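Local coordinates for protein tryparedoxin II (Crithidia fasciculata, PDB 1I5G) that probably works as a thioredoxin-like dithiol-disulfide oxidoreductase that carries electrons from trypanothione to peroxidases, and binds glutathionylspermidine, at residues A[8-13]-A[87-92]. The protein carries 1 engineered substitution. Residues are numbered along the deposited sequence; the frame is centred on the assembly and turned at random.
Sequences PYSTNV and LALPFE
Val13 sets its side chain over the carbonyl oxygen of Ala88 and against Leu87. Val13 CB lies 3.4 Å from Ala88 O. CG1 and CG2 spread from this point. CG1 is anti to the carbonyl carbon (chi1 -60°), and Val13 CG1 stays near Ala88 O, at 4.0 Å. CG2 sits between the backbone N and the carbonyl carbon, and Val13 CG2 reaches Leu87 CD1 at 4.1 Å. The two side chains cross at a slant, one methyl against one methyl. Val13 is buried, and its side chain also touches Phe7, Met66 and Ile21.

Pro90 presents the CG-CD side of its ring to the other segment. Pro90 CG comes within 3.6 Å of Asn12 O, and CD touches both that oxygen and Ser10 OG. The side chain of Asn12 leads away from Pro90, and its ND2 bonds to Ile21 O.

The pair lies toward one end of the central sheet of a thioredoxin-like fold; strand 12-15 has strand 18-22 beyond it. Here the N-terminal strand 12-15 runs antiparallel to strand 87-88. Ala88 is hydrogen-bonded through its backbone to Leu14, the residue after Val13. On its other side, strand 87-88 runs parallel to strand 63-69. Beyond Ala88 the chain leaves the sheet and turns toward helix 94-103.

Ser10 points its CB toward this turn. Ser10 OG is 3.7 Å from Leu89 CD1, and Ser10 CB is 3.9 Å from the same methyl. The CB of Leu89 points away from segment 8-13, but the end of its side chain comes back: CG is anti to the backbone N (chi1 -179°), and chi2 of 72° helps bring CD1 to the serine. Ser10 is buried, and OG is hydrogen-bonded to OD2 of Asp93, the residue that follows Glu92.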
loop_
_atom_site.group_PDB
_atom_site.type_symbol
_atom_site.label_atom_id
_atom_site.label_comp_id
_atom_site.label_asym_id
_atom_site.label_seq_id
_atom_site.Cartn_x
_atom_site.Cartn_y
_atom_site.Cartn_z
ATOM N N PRO A 8 -5.699 -13.590 2.509
ATOM C CA PRO A 8 -5.917 -14.963 2.980
ATOM C C PRO A 8 -5.250 -15.347 4.292
ATOM O O PRO A 8 -5.775 -16.248 4.955
ATOM C CB PRO A 8 -5.315 -15.766 1.862
ATOM C CG PRO A 8 -4.349 -14.868 1.178
ATOM C CD PRO A 8 -5.036 -13.538 1.195
ATOM N N TYR A 9 -4.146 -14.738 4.704
ATOM C CA TYR A 9 -3.401 -15.202 5.862
ATOM C C TYR A 9 -3.315 -14.167 6.968
ATOM O O TYR A 9 -2.904 -14.526 8.061
ATOM C CB TYR A 9 -1.996 -15.645 5.467
ATOM C CG TYR A 9 -2.039 -16.615 4.342
ATOM C CD1 TYR A 9 -2.503 -17.917 4.577
ATOM C CD2 TYR A 9 -1.665 -16.268 3.073
ATOM C CE1 TYR A 9 -2.565 -18.821 3.563
ATOM C CE2 TYR A 9 -1.724 -17.170 2.024
ATOM C CZ TYR A 9 -2.185 -18.451 2.298
ATOM O OH TYR A 9 -2.228 -19.303 1.224
ATOM N N SER A 10 -3.674 -12.901 6.758
ATOM C CA SER A 10 -3.667 -11.914 7.834
ATOM C C SER A 10 -5.073 -11.373 8.116
ATOM O O SER A 10 -5.713 -10.863 7.193
ATOM C CB SER A 10 -2.759 -10.740 7.433
ATOM O OG SER A 10 -1.375 -11.084 7.495
ATOM N N THR A 11 -5.476 -11.486 9.368
ATOM C CA THR A 11 -6.726 -10.806 9.659
ATOM C C THR A 11 -6.480 -9.392 10.196
ATOM O O THR A 11 -7.368 -8.556 10.098
ATOM C CB THR A 11 -7.619 -11.601 10.580
ATOM O OG1 THR A 11 -6.857 -11.643 11.759
ATOM C CG2 THR A 11 -7.572 -13.063 10.333
ATOM N N ASN A 12 -5.314 -9.092 10.744
ATOM C CA ASN A 12 -4.941 -7.762 11.202
ATOM C C ASN A 12 -3.779 -7.240 10.388
ATOM O O ASN A 12 -2.930 -7.965 9.921
ATOM C CB ASN A 12 -4.544 -7.726 12.692
ATOM C CG ASN A 12 -5.726 -7.935 13.615
ATOM O OD1 ASN A 12 -5.719 -8.884 14.381
ATOM N ND2 ASN A 12 -6.744 -7.054 13.547
ATOM N N VAL A 13 -3.736 -5.936 10.233
ATOM C CA VAL A 13 -2.633 -5.220 9.618
ATOM C C VAL A 13 -2.022 -4.263 10.618
ATOM O O VAL A 13 -2.586 -3.975 11.686
ATOM C CB VAL A 13 -3.049 -4.542 8.306
ATOM C CG1 VAL A 13 -3.535 -5.574 7.305
ATOM C CG2 VAL A 13 -4.144 -3.555 8.562
ATOM N N LEU A 87 -0.415 1.893 6.718
ATOM C CA LEU A 87 -0.581 0.530 7.183
ATOM C C LEU A 87 0.462 -0.384 6.545
ATOM O O LEU A 87 1.140 -0.008 5.577
ATOM C CB LEU A 87 -1.976 0.019 6.826
ATOM C CG LEU A 87 -3.137 0.881 7.340
ATOM C CD1 LEU A 87 -4.462 0.221 7.037
ATOM C CD2 LEU A 87 -3.005 1.221 8.853
ATOM N N ALA A 88 0.586 -1.593 7.078
ATOM C CA ALA A 88 1.403 -2.590 6.424
ATOM C C ALA A 88 0.817 -3.961 6.614
ATOM O O ALA A 88 0.248 -4.320 7.639
ATOM C CB ALA A 88 2.837 -2.578 6.940
ATOM N N LEU A 89 0.977 -4.786 5.593
ATOM C CA LEU A 89 0.769 -6.237 5.722
ATOM C C LEU A 89 1.918 -6.719 6.622
ATOM O O LEU A 89 3.074 -6.404 6.330
ATOM C CB LEU A 89 0.825 -6.920 4.341
ATOM C CG LEU A 89 0.586 -8.436 4.436
ATOM C CD1 LEU A 89 -0.868 -8.717 4.745
ATOM C CD2 LEU A 89 0.953 -9.062 3.083
ATOM N N PRO A 90 1.664 -7.440 7.713
ATOM C CA PRO A 90 2.748 -7.861 8.601
ATOM C C PRO A 90 3.839 -8.632 7.870
ATOM O O PRO A 90 3.546 -9.486 7.023
ATOM C CB PRO A 90 2.004 -8.710 9.630
ATOM C CG PRO A 90 0.663 -8.064 9.711
ATOM C CD PRO A 90 0.358 -7.881 8.237
ATOM N N PHE A 91 5.100 -8.357 8.188
ATOM C CA PHE A 91 6.199 -9.013 7.517
ATOM C C PHE A 91 6.150 -10.523 7.576
ATOM O O PHE A 91 6.472 -11.201 6.582
ATOM C CB PHE A 91 7.548 -8.513 8.025
ATOM C CG PHE A 91 8.718 -9.047 7.238
ATOM C CD1 PHE A 91 9.110 -8.525 6.019
ATOM C CD2 PHE A 91 9.437 -10.119 7.742
ATOM C CE1 PHE A 91 10.168 -9.037 5.347
ATOM C CE2 PHE A 91 10.527 -10.656 7.057
ATOM C CZ PHE A 91 10.832 -10.087 5.875
ATOM N N GLU A 92 5.778 -11.103 8.713
ATOM C CA GLU A 92 5.820 -12.562 8.814
ATOM C C GLU A 92 4.856 -13.245 7.873
ATOM O O GLU A 92 4.995 -14.437 7.598
ATOM C CB GLU A 92 5.671 -13.030 10.266
ATOM C CG GLU A 92 6.824 -12.570 11.153
ATOM C CD GLU A 92 8.149 -13.192 10.796
ATOM O OE1 GLU A 92 8.255 -14.430 10.991
ATOM O OE2 GLU A 92 9.034 -12.442 10.357
#